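Apicoplast TIC22, putative (Plasmodium falciparum 3D7, PDB 4E6Z) probably acts as an essential chaperone that assists protein import into the apicoplast, as a member of the Tic22 family. Local coordinates at residues Ile128-Ile133 with Asp268-Gly273. Residues are numbered along the deposited sequence; the frame is centred on the assembly and turned at random.
Sequences IKIHNI and DKLNIG
Ile130 and Leu270 mark the closest backbone approach between the strand 129-133 and the end of the C-terminal helix, with their CA atoms 7.6 Å apart, in a contact that buries 164 Å² over both segments. In the helix, Ile272 N donates to Asp268 O at 2.8 Å. A weak bond from Gly273 N to Lys269 O, also 2.8 Å, follows it, although Gly273 itself has left helical geometry. One leucine of this last turn bridges most of the gap to the strand. Leu270 directs its side chain at the strand, and its two methyls divide the work between residues two positions apart. CD2 of Leu270 rests against the backbone and root of Ile130, 3.6 Å from its carbonyl O and 4.0 Å from its CB, the side-chain atom that meets it. The branches of Ile130 turn away from Leu270: CG1 lies anti to the carbonyl carbon (chi1 -54°), and the side chain packs on Ala109 and Leu113 of helix 106-119 and on Tyr266 of the C-terminal helix.

The strand is one half of a two-stranded antiparallel sheet with strand 78-83, to which Lys129, His131 and Ile133 are tied by backbone hydrogen bonds. The side chains of Ile130 and Asn132 leave the strand on the side of the C-terminal helix, while His131 leaves on the other; the helix thus packs against this small sheet of the Tic22 fold beside helix 106-119. Lys269, on another side of the same turn, forms a salt bridge with Glu110 of helix 106-119.

At Asn132 the CD1 methyl of Leu270 approaches the amide obliquely from above its plane. It lies 3.7 Å from OD1 and 4.0 Å from CB of Asn132, a van der Waals touch in which the two side chains, extending from opposite sides, overlap alongside one another, not end-on. Asn132 also reaches Leu267, one helical turn before Leu270.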
ATOM      1  N   ILE A 128      20.013   1.730  11.123  1.00 44.45           N
ATOM      2  CA  ILE A 128      18.810   1.688  10.292  1.00 42.85           C
ATOM      3  C   ILE A 128      17.501   1.456  11.047  1.00 44.69           C
ATOM      4  O   ILE A 128      17.462   0.789  12.078  1.00 50.96           O
ATOM      5  CB  ILE A 128      18.939   0.688   9.121  1.00 50.47           C
ATOM      6  CG1 ILE A 128      19.136  -0.737   9.630  1.00 43.49           C
ATOM      7  CG2 ILE A 128      20.083   1.084   8.202  1.00 56.28           C
ATOM      8  CD1 ILE A 128      19.211  -1.740   8.506  1.00 45.75           C
ATOM      9  N   LYS A 129      16.428   2.027  10.514  1.00 44.62           N
ATOM     10  CA  LYS A 129      15.118   1.925  11.133  1.00 45.84           C
ATOM     11  C   LYS A 129      14.052   1.971  10.052  1.00 47.33           C
ATOM     12  O   LYS A 129      14.341   2.270   8.890  1.00 37.21           O
ATOM     13  CB  LYS A 129      14.892   3.089  12.106  1.00 40.48           C
ATOM     14  CG  LYS A 129      14.656   4.418  11.404  1.00 43.02           C
ATOM     15  CD  LYS A 129      14.204   5.505  12.362  1.00 52.84           C
ATOM     16  CE  LYS A 129      13.633   6.688  11.592  1.00 60.49           C
ATOM     17  NZ  LYS A 129      14.135   7.993  12.110  1.00 62.84           N
ATOM     18  N   ILE A 130      12.816   1.683  10.446  1.00 47.96           N
ATOM     19  CA  ILE A 130      11.677   1.803   9.552  1.00 39.02           C
ATOM     20  C   ILE A 130      11.074   3.183   9.751  1.00 42.06           C
ATOM     21  O   ILE A 130      10.869   3.621  10.880  1.00 38.82           O
ATOM     22  CB  ILE A 130      10.607   0.741   9.865  1.00 36.48           C
ATOM     23  CG1 ILE A 130      11.222  -0.663   9.845  1.00 42.07           C
ATOM     24  CG2 ILE A 130       9.425   0.857   8.894  1.00 31.50           C
ATOM     25  CD1 ILE A 130      11.734  -1.096   8.492  1.00 41.29           C
ATOM     26  N   HIS A 131      10.803   3.871   8.652  1.00 39.75           N
ATOM     27  CA  HIS A 131      10.194   5.190   8.718  1.00 38.39           C
ATOM     28  C   HIS A 131       8.897   5.225   7.912  1.00 42.81           C
ATOM     29  O   HIS A 131       8.807   4.636   6.836  1.00 40.93           O
ATOM     30  CB  HIS A 131      11.169   6.249   8.215  1.00 38.13           C
ATOM     31  CG  HIS A 131      10.630   7.639   8.276  1.00 41.97           C
ATOM     32  ND1 HIS A 131      10.214   8.226   9.454  1.00 49.36           N
ATOM     33  CD2 HIS A 131      10.447   8.572   7.310  1.00 49.30           C
ATOM     34  CE1 HIS A 131       9.784   9.448   9.206  1.00 52.33           C
ATOM     35  NE2 HIS A 131       9.917   9.685   7.912  1.00 52.34           N
ATOM     36  N   ASN A 132       7.893   5.916   8.435  1.00 43.81           N
ATOM     37  CA  ASN A 132       6.592   5.937   7.781  1.00 44.73           C
ATOM     38  C   ASN A 132       6.263   7.260   7.099  1.00 40.51           C
ATOM     39  O   ASN A 132       6.479   8.332   7.658  1.00 44.22           O
ATOM     40  CB  ASN A 132       5.485   5.563   8.772  1.00 50.26           C
ATOM     41  CG  ASN A 132       5.390   6.537   9.932  1.00 60.88           C
ATOM     42  OD1 ASN A 132       6.305   6.643  10.749  1.00 70.14           O
ATOM     43  ND2 ASN A 132       4.280   7.260  10.004  1.00 60.44           N
ATOM     44  N   ILE A 133       5.759   7.165   5.874  1.00 42.57           N
ATOM     45  CA  ILE A 133       5.128   8.288   5.195  1.00 40.27           C
ATOM     46  C   ILE A 133       3.716   7.848   4.797  1.00 44.97           C
ATOM     47  O   ILE A 133       3.216   6.843   5.306  1.00 47.74           O
ATOM     48  CB  ILE A 133       5.928   8.725   3.952  1.00 39.98           C
ATOM     49  CG1 ILE A 133       5.959   7.598   2.918  1.00 42.37           C
ATOM     50  CG2 ILE A 133       7.350   9.120   4.346  1.00 43.20           C
ATOM     51  CD1 ILE A 133       6.559   7.994   1.590  1.00 39.01           C
ATOM     52  N   ASP A 268       1.718   2.338  15.618  1.00 64.75           N
ATOM     53  CA  ASP A 268       1.814   2.413  17.072  1.00 68.26           C
ATOM     54  C   ASP A 268       3.193   1.963  17.542  1.00 73.74           C
ATOM     55  O   ASP A 268       3.753   2.538  18.471  1.00 78.09           O
ATOM     56  CB  ASP A 268       0.733   1.561  17.741  1.00 75.52           C
ATOM     57  CG  ASP A 268      -0.665   2.111  17.526  1.00 82.73           C
ATOM     58  OD1 ASP A 268      -0.789   3.263  17.057  1.00 79.53           O
ATOM     59  OD2 ASP A 268      -1.640   1.391  17.832  1.00 88.78           O
ATOM     60  N   LYS A 269       3.736   0.937  16.893  1.00 72.29           N
ATOM     61  CA  LYS A 269       5.043   0.397  17.264  1.00 73.98           C
ATOM     62  C   LYS A 269       6.176   1.393  17.029  1.00 68.63           C
ATOM     63  O   LYS A 269       7.057   1.556  17.872  1.00 72.02           O
ATOM     64  CB  LYS A 269       5.335  -0.899  16.504  1.00 79.54           C
ATOM     65  CG  LYS A 269       6.766  -1.392  16.673  1.00 79.28           C
ATOM     66  CD  LYS A 269       7.033  -2.658  15.877  1.00 73.36           C
ATOM     67  CE  LYS A 269       8.492  -3.079  16.004  1.00 80.23           C
ATOM     68  NZ  LYS A 269       8.780  -4.352  15.283  1.00 83.22           N
ATOM     69  N   LEU A 270       6.150   2.051  15.877  1.00 64.64           N
ATOM     70  CA  LEU A 270       7.189   3.003  15.509  1.00 62.50           C
ATOM     71  C   LEU A 270       7.268   4.175  16.479  1.00 77.00           C
ATOM     72  O   LEU A 270       8.351   4.693  16.753  1.00 84.64           O
ATOM     73  CB  LEU A 270       6.955   3.521  14.090  1.00 54.35           C
ATOM     74  CG  LEU A 270       7.141   2.498  12.969  1.00 52.52           C
ATOM     75  CD1 LEU A 270       6.912   3.140  11.612  1.00 45.43           C
ATOM     76  CD2 LEU A 270       8.532   1.880  13.044  1.00 56.35           C
ATOM     77  N   ASN A 271       6.117   4.587  16.997  1.00 82.45           N
ATOM     78  CA  ASN A 271       6.039   5.772  17.840  1.00 89.91           C
ATOM     79  C   ASN A 271       5.994   5.448  19.332  1.00 87.64           C
ATOM     80  O   ASN A 271       6.297   6.299  20.167  1.00 92.04           O
ATOM     81  CB  ASN A 271       4.840   6.628  17.429  1.00102.56           C
ATOM     82  CG  ASN A 271       4.847   6.966  15.946  1.00107.45           C
ATOM     83  OD1 ASN A 271       5.883   6.888  15.284  1.00104.99           O
ATOM     84  ND2 ASN A 271       3.687   7.341  15.418  1.00110.42           N
ATOM     85  N   ILE A 272       5.615   4.218  19.660  1.00 84.07           N
ATOM     86  CA  ILE A 272       5.656   3.740  21.039  1.00 86.15           C
ATOM     87  C   ILE A 272       7.031   3.146  21.345  1.00 97.32           C
ATOM     88  O   ILE A 272       7.400   2.959  22.505  1.00100.15           O
ATOM     89  CB  ILE A 272       4.540   2.703  21.315  1.00 83.95           C
ATOM     90  CG1 ILE A 272       3.222   3.412  21.629  1.00 85.57           C
ATOM     91  CG2 ILE A 272       4.914   1.784  22.464  1.00 83.43           C
ATOM     92  CD1 ILE A 272       2.071   2.467  21.913  1.00 86.07           C
ATOM     93  N   GLY A 273       7.793   2.869  20.291  1.00103.90           N
ATOM     94  CA  GLY A 273       9.123   2.308  20.435  1.00109.79           C
ATOM     95  C   GLY A 273      10.226   3.309  20.142  1.00117.52           C
ATOM     96  O   GLY A 273      11.307   2.935  19.684  1.00118.02           O
TER